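Local coordinates for HD domain-containing protein (Aquifex aeolicus, PDB 2HEK) that is of unknown function but binds zinc and guanosine diphosphate at separate sites, and may act as a dGTPase, as some related HD-domain proteins do, at residues S25-R30 and N251-N256; E106-R111 and T247-F252; A205-L210 and E338-I343. All blocks are in the same frame, centred on the assembly; numbering follows the deposited sequence.

Contact 1 (S25-R30 and N251-N256); sequences SFPFQR and NFLRLN
F252 opens the second segment's side of the contact by laying the rim of its ring over one face of the R30 guanidinium, with CZ 3.8 Å from R30 NH2 and the two planes 39° apart. L253 follows as the apolar centre. Its CB meets the F26 ring at the edge, in plane, 3.8 Å from CE2, while its CD2 touches both P27 CB, at 4.0 Å, and R30 CD. The carbonyl of L253 puts its O 3.1 Å from R30 CD. In the HD-domain architecture this is a junction of two short helices, 26-29, whose Q29 binds GDP through NE2, and 250-253 in the HD-associated region; V112 of helix 108-115 backs both P27 and L253. Two residues after L253, the carbonyl of L255 is gripped side-on by R30: NE (3.1 Å) and NH2 (2.9 Å) both donate to L255 O, the NH2 arriving nearly along the C=O axis and NE from above the carbonyl plane. Since NH2 also bonds to H88 O, the rotation of the buried guanidinium is fixed. R30 reaches this far because its chain is extended, with CG anti to the backbone N (chi1 175°).

Contact 2 (E106-R111 and T247-F252); sequences EDFTER and TDINNF
With CG set anti to its carbonyl carbon and a bend at chi3 of 58°, the R111 chain runs antiparallel alongside that of I249, and its guanidinium ends over I249 CD1 and beside the carbonyl of T247. I249 meets it with CG1 anti to the backbone N, which carries CD1 to 3.7 Å from R111 CB. Helix 108-115 of the HD domain is thereby packed against residues 247-252 of the HD-associated region. Between them F108 and F252 form an offset stack, centroids 4.7 Å apart and planes at 24°; F108 CD2 sits above the rim of the F252 ring, 3.6 Å from CG. I249 CD1 lies at the edge of the F108 ring, 4.1 Å from CD2, touching ring and arginine alike. Each segment has its own cap: D107 OD1 accepts from T109 N at 2.8 Å as an N-cap, and D248 OD1 takes a weak bond from N250 N. The charge of R111 is met by E102 and E115 in salt bridges, and its NH1 donates to F246 O. Across the contact R111 NH2 adds a weak, bent bond to T247 O, 3.0 Å long with an N-H...O angle of 129°.

Contact 3 (A205-L210 and E338-I343); sequences ALENFL and ELSPLI
S340 OG donates to E207 OE2 in a very short hydrogen bond of 2.5 Å, the one polar link between the two segments. Beside it the contact is apolar and converges on I343 CD1. This methyl touches L210 CD1 at 3.7 Å, L206 CD2 at 3.8 Å and the CG of E207 at 3.8 Å, with the two leucine side chains crossing that of I343 at about a right angle. The glutamate therefore serves twice, its methylene packing against the isoleucine while its carboxylate turns to the serine. L342 also touches the glutamate, its CD2 4.1 Å from E207 CD.

One step outward, the serine is held by its own helix. S340 is the N-cap of helix 341-345: with OG anti to the backbone N (chi1 167°), the hydroxyl accepts from I343 N at 3.0 Å and 171°, nearly straight, while its proton goes to E207. The single hydroxyl thus joins the start of one helix to the flank of another. E207 is steadied in turn by R204, whose NE forms a salt bridge with OE1. Replacing E207 by an alanine is likely to leave the S340 hydroxyl and R204 without their carboxylate and to open a gap beside I343 CD1.

The contact joins the long helix 203-221, in the HD-associated region, to S340 and the short helix 341-345 that it caps, away from the zinc and nucleotide sites. It forms part of the subunit interface, where Y214 of the second subunit gives E207 OE2 a weak hydrogen bond and packs on L342. Within the chain V327 of strand 326-329 lies against L206 and L339, and helix 183-187 covers A205 and F209.

In the fold
From the N terminus, contact 1 spans the widest gap, 220 residues, more than half of them helical, and closes its loop when the chain returns at 251-256. Contact 2 nests inside it, 106-111 meeting 247-252, and the two share N251 and F252, so helix 250-253 ties both helix 26-29 and the HD domain to the HD-associated region. Their centres are about 10 Å apart. Contact 3 starts within both loops, at 205-210, but closes beyond them at 338-343, and so crosses both. Its centre lies about 40 Å from each of theirs, on the opposite side of the chain's centre, where it joins helix 203-221 to the C-terminal part.

Contact 1 (S25-R30 and N251-N256)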
loop_
_atom_site.group_PDB
_atom_site.type_symbol
_atom_site.label_atom_id
_atom_site.label_comp_id
_atom_site.label_asym_id
_atom_site.label_seq_id
_atom_site.Cartn_x
_atom_site.Cartn_y
_atom_site.Cartn_z
ATOM N N SER A 25 -22.009 -13.647 22.363
ATOM C CA SER A 25 -22.083 -14.815 23.299
ATOM C C SER A 25 -20.726 -15.161 23.862
ATOM O O SER A 25 -19.691 -14.863 23.242
ATOM C CB SER A 25 -22.681 -16.026 22.595
ATOM O OG SER A 25 -21.771 -16.526 21.631
ATOM N N PHE A 26 -20.707 -15.777 25.044
ATOM C CA PHE A 26 -19.468 -16.171 25.692
ATOM C C PHE A 26 -18.576 -17.121 24.860
ATOM O O PHE A 26 -17.370 -16.943 24.837
ATOM C CB PHE A 26 -19.751 -16.764 27.087
ATOM C CG PHE A 26 -18.560 -17.422 27.732
ATOM C CD1 PHE A 26 -17.790 -16.732 28.673
ATOM C CD2 PHE A 26 -18.221 -18.736 27.428
ATOM C CE1 PHE A 26 -16.679 -17.347 29.287
ATOM C CE2 PHE A 26 -17.106 -19.356 28.021
ATOM C CZ PHE A 26 -16.335 -18.664 28.947
ATOM N N PRO A 27 -19.145 -18.161 24.210
ATOM C CA PRO A 27 -18.228 -19.016 23.411
ATOM C C PRO A 27 -17.541 -18.281 22.234
ATOM O O PRO A 27 -16.422 -18.641 21.853
ATOM C CB PRO A 27 -19.147 -20.116 22.879
ATOM C CG PRO A 27 -20.325 -20.136 23.877
ATOM C CD PRO A 27 -20.529 -18.677 24.192
ATOM N N PHE A 28 -18.192 -17.269 21.674
ATOM C CA PHE A 28 -17.537 -16.478 20.634
ATOM C C PHE A 28 -16.522 -15.508 21.251
ATOM O O PHE A 28 -15.401 -15.355 20.742
ATOM C CB PHE A 28 -18.540 -15.760 19.719
ATOM C CG PHE A 28 -17.922 -15.225 18.453
ATOM C CD1 PHE A 28 -17.947 -15.984 17.276
ATOM C CD2 PHE A 28 -17.321 -13.975 18.423
ATOM C CE1 PHE A 28 -17.349 -15.515 16.106
ATOM C CE2 PHE A 28 -16.750 -13.471 17.230
ATOM C CZ PHE A 28 -16.765 -14.242 16.079
ATOM N N GLN A 29 -16.874 -14.889 22.369
ATOM C CA GLN A 29 -15.927 -13.950 23.005
ATOM C C GLN A 29 -14.629 -14.642 23.463
ATOM O O GLN A 29 -13.553 -14.045 23.430
ATOM C CB GLN A 29 -16.585 -13.184 24.174
ATOM C CG GLN A 29 -17.654 -12.232 23.722
ATOM C CD GLN A 29 -17.082 -10.952 23.094
ATOM O OE1 GLN A 29 -16.058 -10.455 23.532
ATOM N NE2 GLN A 29 -17.752 -10.422 22.089
ATOM N N ARG A 30 -14.726 -15.909 23.864
ATOM C CA ARG A 30 -13.560 -16.741 24.157
ATOM C C ARG A 30 -12.472 -16.646 23.062
ATOM O O ARG A 30 -11.241 -16.716 23.328
ATOM C CB ARG A 30 -14.027 -18.219 24.277
ATOM C CG ARG A 30 -12.886 -19.221 24.465
ATOM C CD ARG A 30 -13.362 -20.695 24.526
ATOM N NE ARG A 30 -12.181 -21.517 24.367
ATOM C CZ ARG A 30 -11.713 -21.949 23.190
ATOM N NH1 ARG A 30 -12.373 -21.726 22.060
ATOM N NH2 ARG A 30 -10.594 -22.648 23.152
ATOM N N ASN A 251 -15.350 -27.136 30.482
ATOM C CA ASN A 251 -13.932 -27.448 30.663
ATOM C C ASN A 251 -13.151 -27.254 29.369
ATOM O O ASN A 251 -11.935 -27.069 29.392
ATOM C CB ASN A 251 -13.733 -28.870 31.188
ATOM C CG ASN A 251 -14.046 -28.998 32.670
ATOM O OD1 ASN A 251 -13.790 -28.084 33.454
ATOM N ND2 ASN A 251 -14.609 -30.137 33.058
ATOM N N PHE A 252 -13.842 -27.341 28.236
ATOM C CA PHE A 252 -13.223 -26.944 26.980
ATOM C C PHE A 252 -13.218 -25.417 26.902
ATOM O O PHE A 252 -12.178 -24.837 26.672
ATOM C CB PHE A 252 -13.926 -27.552 25.769
ATOM C CG PHE A 252 -13.507 -26.923 24.479
ATOM C CD1 PHE A 252 -12.306 -27.285 23.879
ATOM C CD2 PHE A 252 -14.277 -25.928 23.902
ATOM C CE1 PHE A 252 -11.889 -26.676 22.701
ATOM C CE2 PHE A 252 -13.863 -25.307 22.725
ATOM C CZ PHE A 252 -12.673 -25.684 22.127
ATOM N N LEU A 253 -14.369 -24.784 27.145
ATOM C CA LEU A 253 -14.511 -23.342 27.033
ATOM C C LEU A 253 -13.542 -22.553 27.912
ATOM O O LEU A 253 -13.150 -21.444 27.548
ATOM C CB LEU A 253 -15.962 -22.881 27.232
ATOM C CG LEU A 253 -16.976 -23.293 26.131
ATOM C CD1 LEU A 253 -18.381 -22.890 26.547
ATOM C CD2 LEU A 253 -16.671 -22.706 24.745
ATOM N N ARG A 254 -13.119 -23.123 29.037
ATOM C CA ARG A 254 -12.163 -22.421 29.891
ATOM C C ARG A 254 -10.720 -22.505 29.398
ATOM O O ARG A 254 -9.846 -21.833 29.929
ATOM C CB ARG A 254 -12.296 -22.863 31.359
ATOM C CG ARG A 254 -13.570 -22.289 31.990
ATOM C CD ARG A 254 -13.669 -22.486 33.508
ATOM N NE ARG A 254 -14.216 -23.794 33.914
ATOM C CZ ARG A 254 -13.481 -24.852 34.256
ATOM N NH1 ARG A 254 -12.145 -24.805 34.223
ATOM N NH2 ARG A 254 -14.086 -25.974 34.618
ATOM N N LEU A 255 -10.466 -23.320 28.382
ATOM C CA LEU A 255 -9.150 -23.392 27.786
ATOM C C LEU A 255 -8.933 -22.191 26.861
ATOM O O LEU A 255 -9.498 -22.137 25.762
ATOM C CB LEU A 255 -9.002 -24.671 26.969
ATOM C CG LEU A 255 -8.901 -26.009 27.690
ATOM C CD1 LEU A 255 -8.980 -27.109 26.651
ATOM C CD2 LEU A 255 -7.591 -26.114 28.490
ATOM N N ASN A 256 -8.141 -21.229 27.328
ATOM C CA ASN A 256 -7.616 -20.153 26.476
ATOM C C ASN A 256 -6.078 -20.068 26.630
ATOM O O ASN A 256 -5.493 -20.850 27.403
ATOM C CB ASN A 256 -8.349 -18.818 26.720
ATOM C CG ASN A 256 -8.167 -18.280 28.145
ATOM O OD1 ASN A 256 -7.117 -18.423 28.769
ATOM N ND2 ASN A 256 -9.200 -17.638 28.653
#

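Contact 2 (E106-R111 and T247-F252)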
loop_
_atom_site.group_PDB
_atom_site.type_symbol
_atom_site.label_atom_id
_atom_site.label_comp_id
_atom_site.label_asym_id
_atom_site.label_seq_id
_atom_site.Cartn_x
_atom_site.Cartn_y
_atom_site.Cartn_z
ATOM N N GLU A 106 -16.369 -36.560 19.171
ATOM C CA GLU A 106 -17.175 -35.526 18.544
ATOM C C GLU A 106 -16.417 -34.206 18.382
ATOM O O GLU A 106 -15.774 -33.740 19.312
ATOM C CB GLU A 106 -18.494 -35.295 19.288
ATOM C CG GLU A 106 -19.504 -34.437 18.531
ATOM C CD GLU A 106 -20.787 -34.148 19.311
ATOM O OE1 GLU A 106 -20.870 -34.588 20.469
ATOM O OE2 GLU A 106 -21.688 -33.501 18.758
ATOM N N ASP A 107 -16.520 -33.611 17.198
ATOM C CA ASP A 107 -15.842 -32.357 16.893
ATOM C C ASP A 107 -16.308 -31.288 17.902
ATOM O O ASP A 107 -17.510 -31.134 18.139
ATOM C CB ASP A 107 -16.159 -31.975 15.442
ATOM C CG ASP A 107 -15.349 -30.801 14.950
ATOM O OD1 ASP A 107 -15.614 -29.680 15.421
ATOM O OD2 ASP A 107 -14.466 -30.993 14.073
ATOM N N PHE A 108 -15.356 -30.591 18.522
ATOM C CA PHE A 108 -15.672 -29.564 19.522
ATOM C C PHE A 108 -16.457 -28.376 18.953
ATOM O O PHE A 108 -17.204 -27.739 19.683
ATOM C CB PHE A 108 -14.423 -29.102 20.261
ATOM C CG PHE A 108 -14.035 -29.997 21.400
ATOM C CD1 PHE A 108 -13.142 -31.041 21.205
ATOM C CD2 PHE A 108 -14.589 -29.817 22.661
ATOM C CE1 PHE A 108 -12.792 -31.889 22.271
ATOM C CE2 PHE A 108 -14.249 -30.649 23.719
ATOM C CZ PHE A 108 -13.343 -31.685 23.523
ATOM N N THR A 109 -16.315 -28.096 17.655
ATOM C CA THR A 109 -17.120 -27.033 17.021
ATOM C C THR A 109 -18.588 -27.389 17.055
ATOM O O THR A 109 -19.409 -26.535 17.341
ATOM C CB THR A 109 -16.689 -26.731 15.575
ATOM O OG1 THR A 109 -15.351 -26.226 15.595
ATOM C CG2 THR A 109 -17.584 -25.682 14.946
ATOM N N GLU A 110 -18.913 -28.645 16.729
ATOM C CA GLU A 110 -20.287 -29.127 16.798
ATOM C C GLU A 110 -20.773 -29.088 18.234
ATOM O O GLU A 110 -21.880 -28.623 18.471
ATOM C CB GLU A 110 -20.474 -30.550 16.187
ATOM C CG GLU A 110 -21.932 -31.089 16.339
ATOM C CD GLU A 110 -22.150 -32.423 15.591
ATOM O OE1 GLU A 110 -21.160 -32.980 15.113
ATOM O OE2 GLU A 110 -23.296 -32.909 15.470
ATOM N N ARG A 111 -19.961 -29.519 19.200
ATOM C CA ARG A 111 -20.348 -29.502 20.598
ATOM C C ARG A 111 -20.656 -28.102 21.129
ATOM O O ARG A 111 -21.642 -27.914 21.838
ATOM C CB ARG A 111 -19.239 -30.156 21.447
ATOM C CG ARG A 111 -19.077 -31.644 21.205
ATOM C CD ARG A 111 -18.332 -32.317 22.338
ATOM N NE ARG A 111 -19.012 -32.117 23.618
ATOM C CZ ARG A 111 -18.444 -32.313 24.802
ATOM N NH1 ARG A 111 -17.184 -32.731 24.863
ATOM N NH2 ARG A 111 -19.133 -32.112 25.908
ATOM N N THR A 247 -16.408 -34.124 29.154
ATOM C CA THR A 247 -17.854 -34.359 29.126
ATOM C C THR A 247 -18.628 -33.069 29.425
ATOM O O THR A 247 -19.650 -32.807 28.791
ATOM C CB THR A 247 -18.332 -35.560 30.023
ATOM O OG1 THR A 247 -17.972 -35.346 31.392
ATOM C CG2 THR A 247 -17.726 -36.885 29.529
ATOM N N ASP A 248 -18.137 -32.268 30.371
ATOM C CA ASP A 248 -18.658 -30.908 30.572
ATOM C C ASP A 248 -17.956 -29.928 29.592
ATOM O O ASP A 248 -16.732 -29.763 29.645
ATOM C CB ASP A 248 -18.439 -30.451 32.015
ATOM C CG ASP A 248 -19.158 -29.148 32.340
ATOM O OD1 ASP A 248 -19.957 -28.662 31.506
ATOM O OD2 ASP A 248 -18.933 -28.599 33.443
ATOM N N ILE A 249 -18.743 -29.304 28.710
ATOM C CA ILE A 249 -18.223 -28.413 27.644
ATOM C C ILE A 249 -17.524 -27.166 28.200
ATOM O O ILE A 249 -16.678 -26.568 27.523
ATOM C CB ILE A 249 -19.329 -28.023 26.602
ATOM C CG1 ILE A 249 -18.731 -27.407 25.323
ATOM C CG2 ILE A 249 -20.384 -27.102 27.215
ATOM C CD1 ILE A 249 -18.010 -28.378 24.458
ATOM N N ASN A 250 -17.877 -26.787 29.429
ATOM C CA ASN A 250 -17.249 -25.661 30.103
ATOM C C ASN A 250 -15.769 -25.877 30.383
ATOM O O ASN A 250 -15.015 -24.908 30.499
ATOM C CB ASN A 250 -17.986 -25.310 31.391
ATOM C CG ASN A 250 -19.367 -24.765 31.134
ATOM O OD1 ASN A 250 -19.617 -24.090 30.123
ATOM N ND2 ASN A 250 -20.289 -25.059 32.047
ATOM N N ASN A 251 -15.350 -27.136 30.482
ATOM C CA ASN A 251 -13.932 -27.448 30.663
ATOM C C ASN A 251 -13.151 -27.254 29.369
ATOM O O ASN A 251 -11.935 -27.069 29.392
ATOM C CB ASN A 251 -13.733 -28.870 31.188
ATOM C CG ASN A 251 -14.046 -28.998 32.670
ATOM O OD1 ASN A 251 -13.790 -28.084 33.454
ATOM N ND2 ASN A 251 -14.609 -30.137 33.058
ATOM N N PHE A 252 -13.842 -27.341 28.236
ATOM C CA PHE A 252 -13.223 -26.944 26.980
ATOM C C PHE A 252 -13.218 -25.417 26.902
ATOM O O PHE A 252 -12.178 -24.837 26.672
ATOM C CB PHE A 252 -13.926 -27.552 25.769
ATOM C CG PHE A 252 -13.507 -26.923 24.479
ATOM C CD1 PHE A 252 -12.306 -27.285 23.879
ATOM C CD2 PHE A 252 -14.277 -25.928 23.902
ATOM C CE1 PHE A 252 -11.889 -26.676 22.701
ATOM C CE2 PHE A 252 -13.863 -25.307 22.725
ATOM C CZ PHE A 252 -12.673 -25.684 22.127
#

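Contact 3 (A205-L210 and E338-I343)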
loop_
_atom_site.group_PDB
_atom_site.type_symbol
_atom_site.label_atom_id
_atom_site.label_comp_id
_atom_site.label_asym_id
_atom_site.label_seq_id
_atom_site.Cartn_x
_atom_site.Cartn_y
_atom_site.Cartn_z
ATOM N N ALA A 205 -4.741 -14.624 -11.115
ATOM C CA ALA A 205 -5.127 -14.472 -9.705
ATOM C C ALA A 205 -4.999 -15.793 -8.956
ATOM O O ALA A 205 -4.638 -15.801 -7.778
ATOM C CB ALA A 205 -6.548 -13.911 -9.569
ATOM N N LEU A 206 -5.319 -16.914 -9.602
ATOM C CA LEU A 206 -5.156 -18.236 -8.936
ATOM C C LEU A 206 -3.678 -18.581 -8.709
ATOM O O LEU A 206 -3.296 -19.034 -7.637
ATOM C CB LEU A 206 -5.828 -19.357 -9.762
ATOM C CG LEU A 206 -5.636 -20.804 -9.277
ATOM C CD1 LEU A 206 -6.218 -21.044 -7.872
ATOM C CD2 LEU A 206 -6.184 -21.828 -10.313
ATOM N N GLU A 207 -2.851 -18.388 -9.746
ATOM C CA GLU A 207 -1.400 -18.507 -9.619
ATOM C C GLU A 207 -0.903 -17.653 -8.445
ATOM O O GLU A 207 -0.120 -18.128 -7.630
ATOM C CB GLU A 207 -0.722 -18.059 -10.949
ATOM C CG GLU A 207 -0.914 -19.122 -12.064
ATOM C CD GLU A 207 -0.329 -18.740 -13.419
ATOM O OE1 GLU A 207 -0.002 -17.552 -13.624
ATOM O OE2 GLU A 207 -0.222 -19.654 -14.273
ATOM N N ASN A 208 -1.319 -16.391 -8.371
ATOM C CA ASN A 208 -0.849 -15.523 -7.301
ATOM C C ASN A 208 -1.260 -16.080 -5.923
ATOM O O ASN A 208 -0.486 -16.069 -4.966
ATOM C CB ASN A 208 -1.421 -14.103 -7.454
ATOM C CG ASN A 208 -1.062 -13.229 -6.279
ATOM O OD1 ASN A 208 0.095 -12.997 -6.034
ATOM N ND2 ASN A 208 -2.048 -12.812 -5.502
ATOM N N PHE A 209 -2.494 -16.543 -5.826
ATOM C CA PHE A 209 -3.002 -17.118 -4.570
ATOM C C PHE A 209 -2.157 -18.307 -4.108
ATOM O O PHE A 209 -1.739 -18.365 -2.949
ATOM C CB PHE A 209 -4.485 -17.502 -4.759
ATOM C CG PHE A 209 -5.059 -18.221 -3.587
ATOM C CD1 PHE A 209 -5.398 -17.525 -2.435
ATOM C CD2 PHE A 209 -5.186 -19.612 -3.607
ATOM C CE1 PHE A 209 -5.912 -18.207 -1.296
ATOM C CE2 PHE A 209 -5.705 -20.314 -2.477
ATOM C CZ PHE A 209 -6.070 -19.590 -1.318
ATOM N N LEU A 210 -1.861 -19.243 -5.008
ATOM C CA LEU A 210 -1.045 -20.416 -4.657
ATOM C C LEU A 210 0.396 -20.058 -4.274
ATOM O O LEU A 210 0.952 -20.681 -3.372
ATOM C CB LEU A 210 -1.037 -21.462 -5.804
ATOM C CG LEU A 210 -2.454 -21.959 -6.165
ATOM C CD1 LEU A 210 -2.399 -22.646 -7.528
ATOM C CD2 LEU A 210 -2.995 -22.926 -5.045
ATOM N N GLU A 338 -3.920 -28.362 -16.191
ATOM C CA GLU A 338 -4.159 -28.535 -17.647
ATOM C C GLU A 338 -4.022 -27.207 -18.405
ATOM O O GLU A 338 -3.632 -27.194 -19.578
ATOM C CB GLU A 338 -5.516 -29.202 -17.946
ATOM C CG GLU A 338 -5.638 -30.625 -17.410
ATOM C CD GLU A 338 -6.986 -31.312 -17.705
ATOM O OE1 GLU A 338 -6.943 -32.525 -17.990
ATOM O OE2 GLU A 338 -8.070 -30.677 -17.651
ATOM N N LEU A 339 -4.315 -26.089 -17.731
ATOM C CA LEU A 339 -4.253 -24.759 -18.365
ATOM C C LEU A 339 -3.062 -23.882 -17.950
ATOM O O LEU A 339 -2.747 -22.932 -18.644
ATOM C CB LEU A 339 -5.568 -23.977 -18.176
ATOM C CG LEU A 339 -6.874 -24.647 -18.636
ATOM C CD1 LEU A 339 -8.020 -23.658 -18.567
ATOM C CD2 LEU A 339 -6.746 -25.236 -20.045
ATOM N N SER A 340 -2.430 -24.171 -16.813
ATOM C CA SER A 340 -1.275 -23.361 -16.333
ATOM C C SER A 340 -0.053 -24.264 -16.216
ATOM O O SER A 340 0.026 -25.098 -15.285
ATOM C CB SER A 340 -1.591 -22.671 -14.976
ATOM O OG SER A 340 -0.438 -22.106 -14.310
ATOM N N PRO A 341 0.909 -24.126 -17.159
ATOM C CA PRO A 341 2.138 -24.912 -16.987
ATOM C C PRO A 341 2.791 -24.615 -15.613
ATOM O O PRO A 341 3.351 -25.525 -14.978
ATOM C CB PRO A 341 3.035 -24.432 -18.141
ATOM C CG PRO A 341 2.066 -23.901 -19.186
ATOM C CD PRO A 341 0.954 -23.274 -18.368
ATOM N N LEU A 342 2.686 -23.371 -15.140
ATOM C CA LEU A 342 3.370 -23.025 -13.880
ATOM C C LEU A 342 2.757 -23.812 -12.689
ATOM O O LEU A 342 3.458 -24.475 -11.909
ATOM C CB LEU A 342 3.323 -21.521 -13.637
ATOM C CG LEU A 342 3.713 -21.148 -12.196
ATOM C CD1 LEU A 342 5.183 -21.323 -12.046
ATOM C CD2 LEU A 342 3.287 -19.759 -11.794
ATOM N N ILE A 343 1.444 -23.752 -12.565
ATOM C CA ILE A 343 0.755 -24.525 -11.542
ATOM C C ILE A 343 1.094 -26.028 -11.672
ATOM O O ILE A 343 1.338 -26.722 -10.655
ATOM C CB ILE A 343 -0.755 -24.279 -11.618
ATOM C CG1 ILE A 343 -1.068 -22.824 -11.202
ATOM C CG2 ILE A 343 -1.495 -25.257 -10.770
ATOM C CD1 ILE A 343 -2.545 -22.459 -11.268
#